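Local coordinates for protein type II restriction enzyme SfiI (PDB 2EZV) that cleaves double-stranded DNA as a tetrameric type II restriction endonuclease, recognising two GGCC blocks separated by five unspecified bases and leaving fragments with terminal 5'-phosphates, at residues Asp100-Ala103 / Arg109-Leu112; Asp224-Lys227 / Trp232-Gln235. One frame throughout, in Å; residues are numbered along the deposited sequence.

Contact 1: Asp100-Ala103 / Arg109-Leu112. With CA (calcium ion), chain F; nucleotides of chain A.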
loop_
_atom_site.group_PDB
_atom_site.type_symbol
_atom_site.label_atom_id
_atom_site.label_comp_id
_atom_site.label_asym_id
_atom_site.label_seq_id
_atom_site.Cartn_x
_atom_site.Cartn_y
_atom_site.Cartn_z
ATOM N N ASP D 100 -3.816 17.177 12.939
ATOM C CA ASP D 100 -2.908 17.340 14.044
ATOM C C ASP D 100 -3.420 16.629 15.271
ATOM O O ASP D 100 -4.591 16.760 15.624
ATOM C CB ASP D 100 -2.729 18.822 14.324
ATOM C CG ASP D 100 -1.444 19.113 15.038
ATOM O OD1 ASP D 100 -1.495 19.368 16.266
ATOM O OD2 ASP D 100 -0.382 19.064 14.363
ATOM N N ALA D 101 -2.534 15.877 15.915
ATOM C CA ALA D 101 -2.883 15.128 17.114
ATOM C C ALA D 101 -2.536 15.917 18.383
ATOM O O ALA D 101 -1.487 16.561 18.461
ATOM C CB ALA D 101 -2.160 13.782 17.109
ATOM N N LYS D 102 -3.430 15.860 19.367
ATOM C CA LYS D 102 -3.255 16.555 20.641
ATOM C C LYS D 102 -3.593 15.592 21.766
ATOM O O LYS D 102 -4.448 14.717 21.612
ATOM C CB LYS D 102 -4.212 17.752 20.769
ATOM C CG LYS D 102 -4.157 18.788 19.668
ATOM C CD LYS D 102 -2.861 19.572 19.689
ATOM C CE LYS D 102 -2.915 20.718 18.684
ATOM N NZ LYS D 102 -1.653 21.516 18.661
ATOM N N ALA D 103 -2.920 15.759 22.895
ATOM C CA ALA D 103 -3.178 14.935 24.063
ATOM C C ALA D 103 -3.499 15.940 25.148
ATOM O O ALA D 103 -2.767 16.908 25.331
ATOM C CB ALA D 103 -1.955 14.139 24.427
ATOM N N ARG D 109 -12.064 22.663 24.367
ATOM C CA ARG D 109 -11.006 23.530 23.855
ATOM C C ARG D 109 -9.765 22.785 23.366
ATOM O O ARG D 109 -9.479 21.665 23.784
ATOM C CB ARG D 109 -10.602 24.544 24.933
ATOM N N ASP D 110 -9.025 23.436 22.479
ATOM C CA ASP D 110 -7.803 22.879 21.924
ATOM C C ASP D 110 -6.883 24.056 21.632
ATOM O O ASP D 110 -7.354 25.142 21.283
ATOM C CB ASP D 110 -8.118 22.121 20.633
ATOM C CG ASP D 110 -7.608 20.699 20.652
ATOM O OD1 ASP D 110 -8.200 19.854 19.952
ATOM O OD2 ASP D 110 -6.614 20.426 21.360
ATOM N N THR D 111 -5.580 23.854 21.789
ATOM C CA THR D 111 -4.626 24.924 21.529
ATOM C C THR D 111 -4.042 24.790 20.133
ATOM O O THR D 111 -3.775 23.684 19.664
ATOM C CB THR D 111 -3.478 24.909 22.550
ATOM O OG1 THR D 111 -4.016 25.070 23.868
ATOM C CG2 THR D 111 -2.502 26.043 22.273
ATOM N N LEU D 112 -3.842 25.921 19.469
ATOM C CA LEU D 112 -3.292 25.917 18.119
ATOM C C LEU D 112 -2.136 26.883 17.950
ATOM O O LEU D 112 -2.144 27.979 18.516
ATOM C CB LEU D 112 -4.363 26.315 17.100
ATOM C CG LEU D 112 -5.161 25.273 16.322
ATOM C CD1 LEU D 112 -6.001 24.448 17.269
ATOM C CD2 LEU D 112 -6.052 25.993 15.315
HETATM CA CA CA F . 0.494 18.153 17.335
ATOM P P DG A 14 0.095 18.100 23.158
ATOM O OP1 DG A 14 -0.156 16.681 22.787
ATOM O OP2 DG A 14 -0.488 19.194 22.338
ATOM O "O5'" DG A 14 -0.413 18.303 24.647
ATOM C "C5'" DG A 14 -0.030 19.462 25.355
ATOM C "C4'" DG A 14 0.261 19.129 26.795
ATOM O "O4'" DG A 14 1.220 20.092 27.267
ATOM C "C3'" DG A 14 -0.951 19.268 27.711
ATOM O "O3'" DG A 14 -0.755 18.465 28.876
ATOM C "C2'" DG A 14 -0.907 20.737 28.072
ATOM C "C1'" DG A 14 0.590 21.008 28.139
ATOM N N9 DG A 14 0.982 22.348 27.725
ATOM C C8 DG A 14 0.848 22.923 26.482
ATOM N N7 DG A 14 1.280 24.154 26.441
ATOM C C5 DG A 14 1.730 24.400 27.732
ATOM C C6 DG A 14 2.299 25.562 28.302
ATOM O O6 DG A 14 2.530 26.650 27.763
ATOM N N1 DG A 14 2.612 25.371 29.646
ATOM C C2 DG A 14 2.399 24.208 30.352
ATOM N N2 DG A 14 2.764 24.206 31.640
ATOM N N3 DG A 14 1.868 23.123 29.831
ATOM C C4 DG A 14 1.558 23.289 28.529
#
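K102 passes its methylenes obliquely over D110 OD2: CG comes to 3.4 Å from that oxygen, with CB only slightly farther, a van der Waals contact between an aliphatic chain and a carboxylate oxygen. The charged ends do not meet, for the lysine amine runs on past the aspartate. Two torsions account for this path, since CG stands beside the backbone N (chi1 -56°) and the chain then bends at chi2 (-69°) before extending fully to NZ. D110 OD1 is buried and has no partner in the model.

Polar bonds then gather at the amine. Q116 OE1 is the main hydrogen-bond partner of K102 NZ, beside a salt bridge from NZ to D100 OD1 at 3.2 Å. These two hold the amine, and T111 O adds a weak third bond to K102 NZ, also at 3.2 Å.

Metal bonds use the same carboxylate oxygen. D100 OD1 lies 2.6 Å from the calcium ion, and the backbone A101 O binds the ion at 2.8 Å; D79 supplies the third protein ligand.

DNA is met by the backbone near the end of strand 93-104: A103 N donates to OP1 of DG14 of chain A over 2.9 Å, bent to 140° at the hydrogen.

D79, D100 and K102, the lysine two residues after the second aspartate, are consistent with the D...D-X-K pattern of the PDDEXK nuclease active site, the calcium probably occupying the position of the catalytic metal.

Contact 2: Asp224-Lys227 / Trp232-Gln235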
loop_
_atom_site.group_PDB
_atom_site.type_symbol
_atom_site.label_atom_id
_atom_site.label_comp_id
_atom_site.label_asym_id
_atom_site.label_seq_id
_atom_site.Cartn_x
_atom_site.Cartn_y
_atom_site.Cartn_z
ATOM N N ASP D 224 -17.640 23.554 22.555
ATOM C CA ASP D 224 -19.032 23.985 22.611
ATOM C C ASP D 224 -19.378 25.094 21.607
ATOM O O ASP D 224 -20.462 25.089 21.031
ATOM C CB ASP D 224 -19.392 24.422 24.039
ATOM C CG ASP D 224 -19.014 25.870 24.333
ATOM O OD1 ASP D 224 -17.851 26.265 24.082
ATOM O OD2 ASP D 224 -19.891 26.617 24.829
ATOM N N ARG D 225 -18.467 26.035 21.384
ATOM C CA ARG D 225 -18.738 27.112 20.436
ATOM C C ARG D 225 -18.624 26.641 18.980
ATOM O O ARG D 225 -19.222 27.231 18.081
ATOM C CB ARG D 225 -17.778 28.280 20.662
ATOM C CG ARG D 225 -18.172 29.194 21.811
ATOM C CD ARG D 225 -17.325 30.454 21.827
ATOM N NE ARG D 225 -16.427 30.495 22.978
ATOM C CZ ARG D 225 -15.201 31.005 22.950
ATOM N NH1 ARG D 225 -14.725 31.523 21.828
ATOM N NH2 ARG D 225 -14.456 30.998 24.046
ATOM N N LEU D 226 -17.859 25.578 18.751
ATOM C CA LEU D 226 -17.693 25.031 17.405
ATOM C C LEU D 226 -18.909 24.175 17.072
ATOM O O LEU D 226 -19.453 24.254 15.973
ATOM C CB LEU D 226 -16.416 24.181 17.316
ATOM C CG LEU D 226 -16.139 23.435 16.001
ATOM C CD1 LEU D 226 -15.922 24.421 14.850
ATOM C CD2 LEU D 226 -14.919 22.558 16.183
ATOM N N LYS D 227 -19.336 23.366 18.036
ATOM C CA LYS D 227 -20.489 22.499 17.853
ATOM C C LYS D 227 -21.761 23.318 17.629
ATOM O O LYS D 227 -22.677 22.880 16.929
ATOM C CB LYS D 227 -20.684 21.596 19.076
ATOM C CG LYS D 227 -21.759 20.541 18.869
ATOM C CD LYS D 227 -22.043 19.731 20.129
ATOM C CE LYS D 227 -22.849 20.532 21.136
ATOM N NZ LYS D 227 -23.216 19.713 22.324
ATOM N N TRP D 232 -21.675 19.031 13.172
ATOM C CA TRP D 232 -20.802 17.987 12.643
ATOM C C TRP D 232 -19.319 18.286 12.682
ATOM O O TRP D 232 -18.506 17.379 12.557
ATOM C CB TRP D 232 -21.203 17.580 11.216
ATOM C CG TRP D 232 -21.079 18.646 10.171
ATOM C CD1 TRP D 232 -22.084 19.412 9.669
ATOM C CD2 TRP D 232 -19.888 19.035 9.469
ATOM N NE1 TRP D 232 -21.599 20.252 8.694
ATOM C CE2 TRP D 232 -20.255 20.042 8.552
ATOM C CE3 TRP D 232 -18.549 18.630 9.527
ATOM C CZ2 TRP D 232 -19.329 20.653 7.695
ATOM C CZ3 TRP D 232 -17.626 19.239 8.675
ATOM C CH2 TRP D 232 -18.023 20.240 7.773
ATOM N N ARG D 233 -18.954 19.548 12.858
ATOM C CA ARG D 233 -17.542 19.899 12.912
ATOM C C ARG D 233 -16.876 19.471 14.214
ATOM O O ARG D 233 -15.679 19.660 14.391
ATOM C CB ARG D 233 -17.354 21.397 12.692
ATOM C CG ARG D 233 -17.490 21.796 11.235
ATOM C CD ARG D 233 -17.170 23.262 11.009
ATOM N NE ARG D 233 -17.299 23.609 9.599
ATOM C CZ ARG D 233 -16.392 23.335 8.665
ATOM N NH1 ARG D 233 -15.272 22.711 8.984
ATOM N NH2 ARG D 233 -16.617 23.677 7.403
ATOM N N LEU D 234 -17.652 18.897 15.122
ATOM C CA LEU D 234 -17.126 18.423 16.397
ATOM C C LEU D 234 -17.672 17.022 16.646
ATOM O O LEU D 234 -18.867 16.841 16.882
ATOM C CB LEU D 234 -17.543 19.367 17.529
ATOM C CG LEU D 234 -17.004 19.187 18.959
ATOM C CD1 LEU D 234 -17.733 18.061 19.653
ATOM C CD2 LEU D 234 -15.507 18.937 18.931
ATOM N N GLN D 235 -16.792 16.031 16.573
ATOM C CA GLN D 235 -17.182 14.645 16.796
ATOM C C GLN D 235 -16.540 14.125 18.077
ATOM O O GLN D 235 -15.517 14.635 18.527
ATOM C CB GLN D 235 -16.746 13.772 15.619
ATOM C CG GLN D 235 -17.345 14.162 14.284
ATOM C CD GLN D 235 -18.857 14.099 14.276
ATOM O OE1 GLN D 235 -19.454 13.181 14.830
ATOM N NE2 GLN D 235 -19.487 15.073 13.623
#
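L226 lays its two methyls over the backbone and CB of R233: CD2 sits 3.5 Å from R233 O, while CD1 reaches R233 CB at 4.0 Å. With CG anti to the backbone N (chi1 175°), the leucine fork is carried across the arginine side chain at about a right angle. The same CD2 of L226 is 4.3 Å from L234 CB, so one methyl bridges two successive residues.

K227 adds a shallower contact through its first methylene. Its CB lies 4.2 Å from L234 CB, at the point where the backbones come closest, and its amine leads away. No hydrogen bond crosses between the segments; the evidence is for van der Waals packing alone.

The polar bonds lie on the 232-235 side and run within it and to its neighbours. Q235 NE2 donates to W232 O at 2.7 Å with 161° at the hydrogen, a nearly straight bond whose donor is tilted 30° from the carbonyl plane. R233 CG rests over a face of the W232 indole, toward its rim, and W232 CH2 lies over the centre of one face of the R233 guanidinium, 3.6 Å above its plane. That guanidinium forms salt bridges with E14 and E17, tying the segment to helix 10-41.

Helix 223-229 therefore packs against the 3-10 segment and the first residue of strand 234-238, which is paired antiparallel with strand 176-186; L184 of that strand touches both L226 and L234, and F203 covers L226 as well.

In the fold
Both contacts are buried and reach the same mixed sheet, with centres 14 Å apart and no direct touch. Contact 1 lies on strand 93-104, contact 2 at the start of strand 234-238; the intervening strands 151-167 and 176-186 connect them across the sheet. A second tie is local: strand 110-112 pairs with strand 219-221, which closely precedes helix 223-229. Their chemistry follows their place. Contact 1 buries less surface, 123 against 230 Å², but is polar and faces metal and DNA. Contact 2 is mainly aliphatic between its segments, and R225 beside it makes a weak hydrogen bond to a DNA phosphate.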